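Local coordinates for protein proteasome accessory factor B/C (PafBC) (Paenarthrobacter aurescens, PDB 6SJ9) that probably acts as a transcriptional regulator of the bacterial DNA damage response, combining winged helix-turn-helix DNA-binding modules with WYL and WCX domains, at residues A[181-186]-A[195-200]; A[246-251]-A[277-282]; A[503-508]-A[555-560]. All blocks are in the same frame, centred on the assembly; numbering follows the deposited sequence.

Contact 1. Residues A[181-186]-A[195-200]; sequences EPWGLG and VGLDRG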
loop_
_atom_site.group_PDB
_atom_site.type_symbol
_atom_site.label_atom_id
_atom_site.label_comp_id
_atom_site.label_asym_id
_atom_site.label_seq_id
_atom_site.Cartn_x
_atom_site.Cartn_y
_atom_site.Cartn_z
ATOM N N GLU A 181 -28.546 -4.136 13.363
ATOM C CA GLU A 181 -28.784 -4.728 12.065
ATOM C C GLU A 181 -27.960 -3.959 11.032
ATOM O O GLU A 181 -28.268 -2.774 10.754
ATOM C CB GLU A 181 -30.284 -4.668 11.749
ATOM C CG GLU A 181 -31.122 -5.464 12.784
ATOM C CD GLU A 181 -32.630 -5.254 12.670
ATOM O OE1 GLU A 181 -33.080 -4.544 11.737
ATOM O OE2 GLU A 181 -33.369 -5.797 13.510
ATOM N N PRO A 182 -26.916 -4.556 10.448
ATOM C CA PRO A 182 -25.950 -3.757 9.646
ATOM C C PRO A 182 -26.498 -3.424 8.268
ATOM O O PRO A 182 -26.981 -4.303 7.552
ATOM C CB PRO A 182 -24.730 -4.667 9.541
ATOM C CG PRO A 182 -25.369 -6.129 9.678
ATOM C CD PRO A 182 -26.447 -5.942 10.701
ATOM N N TRP A 183 -26.485 -2.130 7.925
ATOM C CA TRP A 183 -26.915 -1.663 6.602
ATOM C C TRP A 183 -25.759 -1.380 5.669
ATOM O O TRP A 183 -25.887 -1.542 4.444
ATOM C CB TRP A 183 -27.736 -0.396 6.693
ATOM C CG TRP A 183 -28.994 -0.519 7.473
ATOM C CD1 TRP A 183 -29.532 -1.643 8.020
ATOM C CD2 TRP A 183 -29.885 0.560 7.806
ATOM N NE1 TRP A 183 -30.733 -1.328 8.659
ATOM C CE2 TRP A 183 -30.943 0.025 8.556
ATOM C CE3 TRP A 183 -29.872 1.929 7.548
ATOM C CZ2 TRP A 183 -32.003 0.814 9.035
ATOM C CZ3 TRP A 183 -30.923 2.709 8.039
ATOM C CH2 TRP A 183 -31.971 2.139 8.761
ATOM N N GLY A 184 -24.635 -0.949 6.209
ATOM C CA GLY A 184 -23.527 -0.634 5.339
ATOM C C GLY A 184 -22.272 -0.292 6.100
ATOM O O GLY A 184 -22.301 0.023 7.293
ATOM N N LEU A 185 -21.166 -0.442 5.399
ATOM C CA LEU A 185 -19.871 0.043 5.800
ATOM C C LEU A 185 -19.491 1.234 4.927
ATOM O O LEU A 185 -19.853 1.307 3.746
ATOM C CB LEU A 185 -18.827 -1.045 5.662
ATOM C CG LEU A 185 -18.937 -2.219 6.636
ATOM C CD1 LEU A 185 -18.176 -3.354 6.060
ATOM C CD2 LEU A 185 -18.327 -1.812 7.984
ATOM N N GLY A 186 -18.713 2.141 5.488
ATOM C CA GLY A 186 -18.406 3.353 4.756
ATOM C C GLY A 186 -17.125 3.997 5.234
ATOM O O GLY A 186 -16.687 3.800 6.375
ATOM N N VAL A 195 -22.951 1.606 9.503
ATOM C CA VAL A 195 -24.258 2.212 9.707
ATOM C C VAL A 195 -25.268 1.082 9.754
ATOM O O VAL A 195 -25.153 0.102 9.003
ATOM C CB VAL A 195 -24.649 3.267 8.641
ATOM C CG1 VAL A 195 -24.690 2.646 7.287
ATOM C CG2 VAL A 195 -26.039 3.820 8.946
ATOM N N GLY A 196 -26.234 1.190 10.669
ATOM C CA GLY A 196 -27.250 0.161 10.738
ATOM C C GLY A 196 -28.331 0.576 11.712
ATOM O O GLY A 196 -28.272 1.655 12.321
ATOM N N LEU A 197 -29.371 -0.273 11.796
ATOM C CA LEU A 197 -30.460 -0.028 12.740
ATOM C C LEU A 197 -30.015 -0.534 14.116
ATOM O O LEU A 197 -29.806 -1.735 14.318
ATOM C CB LEU A 197 -31.739 -0.715 12.260
ATOM C CG LEU A 197 -32.962 -0.601 13.188
ATOM C CD1 LEU A 197 -33.263 0.882 13.283
ATOM C CD2 LEU A 197 -34.195 -1.260 12.587
ATOM N N ASP A 198 -29.838 0.377 15.059
ATOM C CA ASP A 198 -29.541 0.018 16.434
ATOM C C ASP A 198 -30.854 -0.347 17.112
ATOM O O ASP A 198 -31.693 0.522 17.326
ATOM C CB ASP A 198 -28.889 1.205 17.133
ATOM C CG ASP A 198 -28.411 0.877 18.538
ATOM O OD1 ASP A 198 -29.185 0.273 19.307
ATOM O OD2 ASP A 198 -27.272 1.263 18.880
ATOM N N ARG A 199 -31.048 -1.630 17.435
ATOM C CA ARG A 199 -32.319 -2.064 17.998
ATOM C C ARG A 199 -32.478 -1.581 19.422
ATOM O O ARG A 199 -33.614 -1.494 19.890
ATOM C CB ARG A 199 -32.477 -3.582 17.953
ATOM C CG ARG A 199 -32.597 -4.142 16.592
ATOM C CD ARG A 199 -33.572 -3.374 15.727
ATOM N NE ARG A 199 -34.929 -3.306 16.240
ATOM C CZ ARG A 199 -35.970 -3.940 15.685
ATOM N NH1 ARG A 199 -35.792 -4.678 14.603
ATOM N NH2 ARG A 199 -37.189 -3.832 16.205
ATOM N N GLY A 200 -31.365 -1.287 20.116
ATOM C CA GLY A 200 -31.456 -0.728 21.462
ATOM C C GLY A 200 -32.006 0.688 21.488
ATOM O O GLY A 200 -32.763 1.056 22.394
#
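The indole of W183 lies over the backbone of G196 and L197 on the neighbouring strand. The CA of G196 sits 3.9 Å from the centroid of the five-membered ring, close to its normal, a CH-pi contact; farther out, CZ2 reaches CB of L197 at 3.6 Å. With CG anti to the carbonyl carbon (chi1 -61°), the ring is laid across the partner strand. At W183 the strand carries a classic beta bulge: N of W183 and N of G184 both bond to O of V195, at 2.8 and 3.0 Å, the W183 donor lying in the carbonyl plane on a lone pair. With an alanine here, G196 and CB of L197 would probably lose their aromatic cover, and F230 its ring partner. Beyond the bulge, E181 runs beside L197, and its OE2 takes NH1 of R199 at 2.9 Å on the syn side but well out of the carboxylate plane, a salt bridge in which carboxylate and guanidinium planes stand 73° apart. The two strands form a hairpin in the Sm-like sheet of the first WYL domain. P182 and L185 pack on helix 147-159, whereas the W183 ring meets F230, and its side chain touches K204 of strand 203-208, which pairs with strand 191-198.

Contact 2. Residues A[246-251]-A[277-282]; sequences QATLVI and RITVDF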
loop_
_atom_site.group_PDB
_atom_site.type_symbol
_atom_site.label_atom_id
_atom_site.label_comp_id
_atom_site.label_asym_id
_atom_site.label_seq_id
_atom_site.Cartn_x
_atom_site.Cartn_y
_atom_site.Cartn_z
ATOM N N GLN A 246 -4.716 18.352 19.398
ATOM C CA GLN A 246 -3.258 18.465 19.438
ATOM C C GLN A 246 -2.639 17.486 20.425
ATOM O O GLN A 246 -3.060 17.416 21.582
ATOM C CB GLN A 246 -2.809 19.869 19.834
ATOM C CG GLN A 246 -1.287 20.041 19.886
ATOM C CD GLN A 246 -0.838 21.515 19.986
ATOM O OE1 GLN A 246 -0.931 22.283 19.022
ATOM N NE2 GLN A 246 -0.363 21.905 21.169
ATOM N N ALA A 247 -1.646 16.730 19.955
ATOM C CA ALA A 247 -0.875 15.802 20.768
ATOM C C ALA A 247 0.503 16.381 21.093
ATOM O O ALA A 247 1.090 17.105 20.288
ATOM C CB ALA A 247 -0.723 14.464 20.033
ATOM N N THR A 248 1.023 16.042 22.276
ATOM C CA THR A 248 2.354 16.457 22.711
ATOM C C THR A 248 3.187 15.199 22.943
ATOM O O THR A 248 2.821 14.343 23.761
ATOM C CB THR A 248 2.290 17.316 23.973
ATOM O OG1 THR A 248 1.338 18.371 23.779
ATOM C CG2 THR A 248 3.641 17.958 24.260
ATOM N N LEU A 249 4.288 15.078 22.202
ATOM C CA LEU A 249 5.059 13.849 22.151
ATOM C C LEU A 249 6.525 14.143 22.427
ATOM O O LEU A 249 7.063 15.161 21.975
ATOM C CB LEU A 249 4.915 13.171 20.784
ATOM C CG LEU A 249 3.493 12.952 20.271
ATOM C CD1 LEU A 249 3.554 12.345 18.864
ATOM C CD2 LEU A 249 2.637 12.093 21.218
ATOM N N VAL A 250 7.160 13.253 23.186
ATOM C CA VAL A 250 8.609 13.229 23.338
ATOM C C VAL A 250 9.127 12.047 22.536
ATOM O O VAL A 250 8.739 10.906 22.805
ATOM C CB VAL A 250 9.032 13.124 24.809
ATOM C CG1 VAL A 250 10.509 12.894 24.881
ATOM C CG2 VAL A 250 8.649 14.381 25.567
ATOM N N ILE A 251 10.038 12.318 21.598
ATOM C CA ILE A 251 10.569 11.332 20.663
ATOM C C ILE A 251 12.094 11.379 20.644
ATOM O O ILE A 251 12.705 12.425 20.875
ATOM C CB ILE A 251 10.042 11.566 19.232
ATOM C CG1 ILE A 251 10.487 12.937 18.732
ATOM C CG2 ILE A 251 8.532 11.485 19.183
ATOM C CD1 ILE A 251 10.088 13.191 17.301
ATOM N N ARG A 277 10.708 17.367 21.786
ATOM C CA ARG A 277 9.306 17.490 22.148
ATOM C C ARG A 277 8.594 18.104 20.950
ATOM O O ARG A 277 8.866 19.251 20.590
ATOM C CB ARG A 277 9.156 18.338 23.415
ATOM C CG ARG A 277 7.749 18.559 23.912
ATOM C CD ARG A 277 7.771 19.554 25.060
ATOM N NE ARG A 277 6.477 19.715 25.726
ATOM C CZ ARG A 277 5.617 20.707 25.513
ATOM N NH1 ARG A 277 4.477 20.746 26.198
ATOM N NH2 ARG A 277 5.882 21.649 24.617
ATOM N N ILE A 278 7.666 17.356 20.348
ATOM C CA ILE A 278 6.921 17.849 19.197
ATOM C C ILE A 278 5.438 17.839 19.518
ATOM O O ILE A 278 4.965 17.114 20.395
ATOM C CB ILE A 278 7.173 17.029 17.913
ATOM C CG1 ILE A 278 6.674 15.586 18.088
ATOM C CG2 ILE A 278 8.601 17.088 17.515
ATOM C CD1 ILE A 278 6.654 14.780 16.791
ATOM N N THR A 279 4.699 18.615 18.734
ATOM C CA THR A 279 3.249 18.582 18.715
ATOM C C THR A 279 2.801 18.134 17.334
ATOM O O THR A 279 3.455 18.433 16.331
ATOM C CB THR A 279 2.647 19.965 19.059
ATOM O OG1 THR A 279 3.313 20.985 18.303
ATOM C CG2 THR A 279 2.846 20.294 20.531
ATOM N N VAL A 280 1.747 17.318 17.295
ATOM C CA VAL A 280 1.184 16.840 16.045
ATOM C C VAL A 280 -0.333 16.939 16.154
ATOM O O VAL A 280 -0.914 16.842 17.244
ATOM C CB VAL A 280 1.617 15.406 15.682
ATOM C CG1 VAL A 280 3.113 15.283 15.651
ATOM C CG2 VAL A 280 1.002 14.397 16.628
ATOM N N ASP A 281 -0.965 17.196 15.019
ATOM C CA ASP A 281 -2.411 17.245 14.951
ATOM C C ASP A 281 -2.939 15.863 14.629
ATOM O O ASP A 281 -2.406 15.173 13.760
ATOM C CB ASP A 281 -2.877 18.245 13.893
ATOM C CG ASP A 281 -2.562 19.695 14.272
ATOM O OD1 ASP A 281 -2.761 20.050 15.455
ATOM O OD2 ASP A 281 -2.097 20.464 13.399
ATOM N N PHE A 282 -4.005 15.475 15.322
ATOM C CA PHE A 282 -4.698 14.235 15.018
ATOM C C PHE A 282 -6.172 14.491 15.279
ATOM O O PHE A 282 -6.530 15.439 15.986
ATOM C CB PHE A 282 -4.187 13.075 15.874
ATOM C CG PHE A 282 -4.610 13.171 17.323
ATOM C CD1 PHE A 282 -3.971 14.035 18.184
ATOM C CD2 PHE A 282 -5.621 12.355 17.828
ATOM C CE1 PHE A 282 -4.353 14.123 19.516
ATOM C CE2 PHE A 282 -5.997 12.424 19.165
ATOM C CZ PHE A 282 -5.367 13.305 20.008
#
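R277 and T248 meet on one face of an antiparallel strand pair at the middle of the four-stranded WCX sheet, whose 2-3-1-4 strand order and two helices give it a ferredoxin-like fold. From R277, CB lies 4.1 Å from O of L249, and CG stays near the same carbonyl oxygen while coming within 4.2 Å of CG2 of T248. The chain then runs extended through CD to NE, with CG anti to the backbone N (chi1 180°), and this carries the guanidinium along the neighbouring strand. NE, CZ and NH1 all border CG2 of T248, which sits over one face of the guanidinium, offset toward its rim, with NH1 at 3.5 Å. The same threonine lies alongside T279, while Q246 reaches obliquely over T279 and puts NE2 next to its methyl CG2. The hydroxyl of T279 is turned to T264 and S265 on strand 263-268.

Four backbone hydrogen bonds join A247 to V280 and L249 to I278, and their side chains line the opposite, buried face. There, CD1 of L249 meets CG2 of V280, the two side chains crossing at about a right angle. I251 crosses I278 in the same manner, CD1 against CD1 at 3.8 Å. Helices 257-261 and 285-294 cover this face: L259 touches L249, I251 and I278, and L288 touches A247 and F282. The other edge of strand 245-252 pairs with strand 299-303. At the far end of the pair, the ring of F282 presents its edge to the backbone N of A247, while CE1 rests 3.7 Å from CB of A247.

Contact 3. Residues A[503-508]-A[555-560]; sequences RQLRLR and ESLEPN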
loop_
_atom_site.group_PDB
_atom_site.type_symbol
_atom_site.label_atom_id
_atom_site.label_comp_id
_atom_site.label_asym_id
_atom_site.label_seq_id
_atom_site.Cartn_x
_atom_site.Cartn_y
_atom_site.Cartn_z
ATOM N N ARG A 503 18.947 -19.069 -22.217
ATOM C CA ARG A 503 19.960 -19.855 -21.480
ATOM C C ARG A 503 19.718 -19.845 -19.974
ATOM O O ARG A 503 19.543 -18.780 -19.360
ATOM C CB ARG A 503 21.395 -19.326 -21.702
ATOM C CG ARG A 503 21.807 -19.214 -23.169
ATOM C CD ARG A 503 23.268 -18.753 -23.332
ATOM N NE ARG A 503 23.475 -18.523 -24.749
ATOM C CZ ARG A 503 23.735 -19.486 -25.645
ATOM N NH1 ARG A 503 23.881 -20.778 -25.274
ATOM N NH2 ARG A 503 23.817 -19.157 -26.932
ATOM N N GLN A 504 19.879 -21.009 -19.381
ATOM C CA GLN A 504 19.916 -21.118 -17.932
ATOM C C GLN A 504 21.238 -20.564 -17.380
ATOM O O GLN A 504 22.287 -20.599 -18.039
ATOM C CB GLN A 504 19.744 -22.587 -17.539
ATOM C CG GLN A 504 18.841 -22.780 -16.412
ATOM C CD GLN A 504 18.623 -24.233 -16.054
ATOM O OE1 GLN A 504 19.551 -24.926 -15.728
ATOM N NE2 GLN A 504 17.377 -24.684 -16.112
ATOM N N LEU A 505 21.191 -20.064 -16.146
ATOM C CA LEU A 505 22.372 -19.507 -15.494
ATOM C C LEU A 505 22.631 -20.225 -14.181
ATOM O O LEU A 505 21.710 -20.535 -13.432
ATOM C CB LEU A 505 22.212 -17.992 -15.219
ATOM C CG LEU A 505 22.157 -17.101 -16.479
ATOM C CD1 LEU A 505 21.827 -15.656 -16.152
ATOM C CD2 LEU A 505 23.574 -17.081 -17.115
ATOM N N ARG A 506 23.892 -20.444 -13.908
ATOM C CA ARG A 506 24.350 -20.786 -12.576
ATOM C C ARG A 506 24.627 -19.485 -11.831
ATOM O O ARG A 506 25.517 -18.739 -12.223
ATOM C CB ARG A 506 25.645 -21.585 -12.628
ATOM C CG ARG A 506 26.117 -22.122 -11.262
ATOM C CD ARG A 506 25.147 -23.129 -10.710
ATOM N NE ARG A 506 25.704 -23.906 -9.591
ATOM C CZ ARG A 506 24.982 -24.735 -8.852
ATOM N NH1 ARG A 506 23.692 -24.892 -9.131
ATOM N NH2 ARG A 506 25.554 -25.398 -7.846
ATOM N N LEU A 507 23.900 -19.257 -10.744
ATOM C CA LEU A 507 23.967 -18.029 -9.966
ATOM C C LEU A 507 24.592 -18.323 -8.608
ATOM O O LEU A 507 24.208 -19.288 -7.920
ATOM C CB LEU A 507 22.567 -17.433 -9.783
ATOM C CG LEU A 507 22.453 -16.420 -8.658
ATOM C CD1 LEU A 507 23.247 -15.116 -8.996
ATOM C CD2 LEU A 507 20.933 -16.178 -8.425
ATOM N N ARG A 508 25.560 -17.513 -8.240
ATOM C CA ARG A 508 26.103 -17.453 -6.885
ATOM C C ARG A 508 25.650 -16.134 -6.277
ATOM O O ARG A 508 25.983 -15.070 -6.791
ATOM C CB ARG A 508 27.617 -17.572 -6.887
ATOM C CG ARG A 508 28.043 -19.048 -7.128
ATOM C CD ARG A 508 29.533 -19.062 -7.193
ATOM N NE ARG A 508 30.038 -20.326 -7.635
ATOM C CZ ARG A 508 31.273 -20.460 -8.100
ATOM N NH1 ARG A 508 32.055 -19.379 -8.169
ATOM N NH2 ARG A 508 31.720 -21.654 -8.485
ATOM N N GLU A 555 27.162 -12.574 -6.914
ATOM C CA GLU A 555 28.610 -12.761 -6.876
ATOM C C GLU A 555 29.119 -13.203 -8.232
ATOM O O GLU A 555 30.110 -12.665 -8.719
ATOM C CB GLU A 555 29.036 -13.776 -5.825
ATOM C CG GLU A 555 30.527 -13.691 -5.502
ATOM C CD GLU A 555 31.355 -14.741 -6.211
ATOM O OE1 GLU A 555 32.518 -14.434 -6.560
ATOM O OE2 GLU A 555 30.863 -15.879 -6.404
ATOM N N SER A 556 28.422 -14.120 -8.893
ATOM C CA SER A 556 28.802 -14.406 -10.268
ATOM C C SER A 556 27.635 -15.103 -10.935
ATOM O O SER A 556 26.793 -15.725 -10.273
ATOM C CB SER A 556 30.080 -15.263 -10.337
ATOM O OG SER A 556 29.781 -16.552 -9.887
ATOM N N LEU A 557 27.596 -14.986 -12.264
ATOM C CA LEU A 557 26.584 -15.637 -13.093
ATOM C C LEU A 557 27.297 -16.209 -14.290
ATOM O O LEU A 557 28.046 -15.474 -14.945
ATOM C CB LEU A 557 25.563 -14.632 -13.602
ATOM C CG LEU A 557 24.526 -14.156 -12.629
ATOM C CD1 LEU A 557 23.946 -12.893 -13.182
ATOM C CD2 LEU A 557 23.476 -15.203 -12.589
ATOM N N GLU A 558 27.032 -17.489 -14.601
ATOM C CA GLU A 558 27.618 -18.188 -15.711
ATOM C C GLU A 558 26.548 -19.088 -16.320
ATOM O O GLU A 558 25.888 -19.859 -15.599
ATOM C CB GLU A 558 28.829 -19.072 -15.338
ATOM C CG GLU A 558 29.727 -18.556 -14.244
ATOM C CD GLU A 558 30.800 -17.581 -14.747
ATOM O OE1 GLU A 558 30.792 -17.257 -15.964
ATOM O OE2 GLU A 558 31.651 -17.139 -13.922
ATOM N N PRO A 559 26.504 -19.152 -17.639
ATOM C CA PRO A 559 25.690 -20.181 -18.293
ATOM C C PRO A 559 26.127 -21.559 -17.816
ATOM O O PRO A 559 27.288 -21.800 -17.515
ATOM C CB PRO A 559 25.997 -19.983 -19.782
ATOM C CG PRO A 559 26.544 -18.524 -19.873
ATOM C CD PRO A 559 27.278 -18.316 -18.579
ATOM N N ASN A 560 25.189 -22.468 -17.759
ATOM C CA ASN A 560 25.476 -23.856 -17.389
ATOM C C ASN A 560 25.218 -24.787 -18.556
ATOM O O ASN A 560 25.120 -26.004 -18.374
ATOM C CB ASN A 560 24.656 -24.303 -16.179
ATOM C CG ASN A 560 23.147 -24.270 -16.455
ATOM O OD1 ASN A 560 22.716 -24.050 -17.582
ATOM N ND2 ASN A 560 22.356 -24.599 -15.438
HETATM O O HOH W 1 22.863 -22.141 -20.227
HETATM O O HOH W 2 28.108 -18.658 -11.293
#
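Q504 and N560 join their side-chain amides at one end of the strand pair: ND2 of N560 donates to OE1 of Q504 at 2.8 Å, nearly straight at 175°. The hydrogen enters on a lone pair in the plane of the Q504 carbonyl, although the two amides are turned 61° against each other. On the buried face, CD2 of L557 is the common meeting point, touching CD1 of L507 at 3.6 Å and CD1 of L505 at 4.0 Å. At the other end, R508 and E555 run side by side with guanidinium and carboxylate nearly coplanar, but NH1 and OE2 remain 4.1 Å apart, beyond a salt bridge. A water donates to O of R506 and also bonds OG of S556.

Around these groups, D523 takes NE2 of Q504, E519 forms a salt bridge with R508 and another with the neighbouring R506, and A491 and I495 of helix 489-501 pack on L557. A classic beta bulge lies where N of E555 bonds to O of R508 at 2.8 Å, with a weak bond from N of S556 to the same oxygen. Such a strongly bent five-stranded antiparallel sheet, flanked by its preceding helix, is characteristic of the Sm-like fold of WYL domains.

The three contacts follow one another along the chain, each closing before the next opens, and none touches another. Contact 1 belongs to the first WYL domain and contact 2 to the WCX domain that follows it; their centres are 35 Å apart and their nearest atoms about 17 Å. Contact 3 lies in the second WYL domain, across the chain's centre from contact 1, with 60 Å between their centres; from contact 2 its centre is 53 Å away. Contacts 1 and 3 thus sample the same domain type twice, each with a bulged antiparallel pair, whereas contact 2 is a regular pair. The potassium site, formed by L16, T18, I81, K83 and S85, includes no residue of any of them.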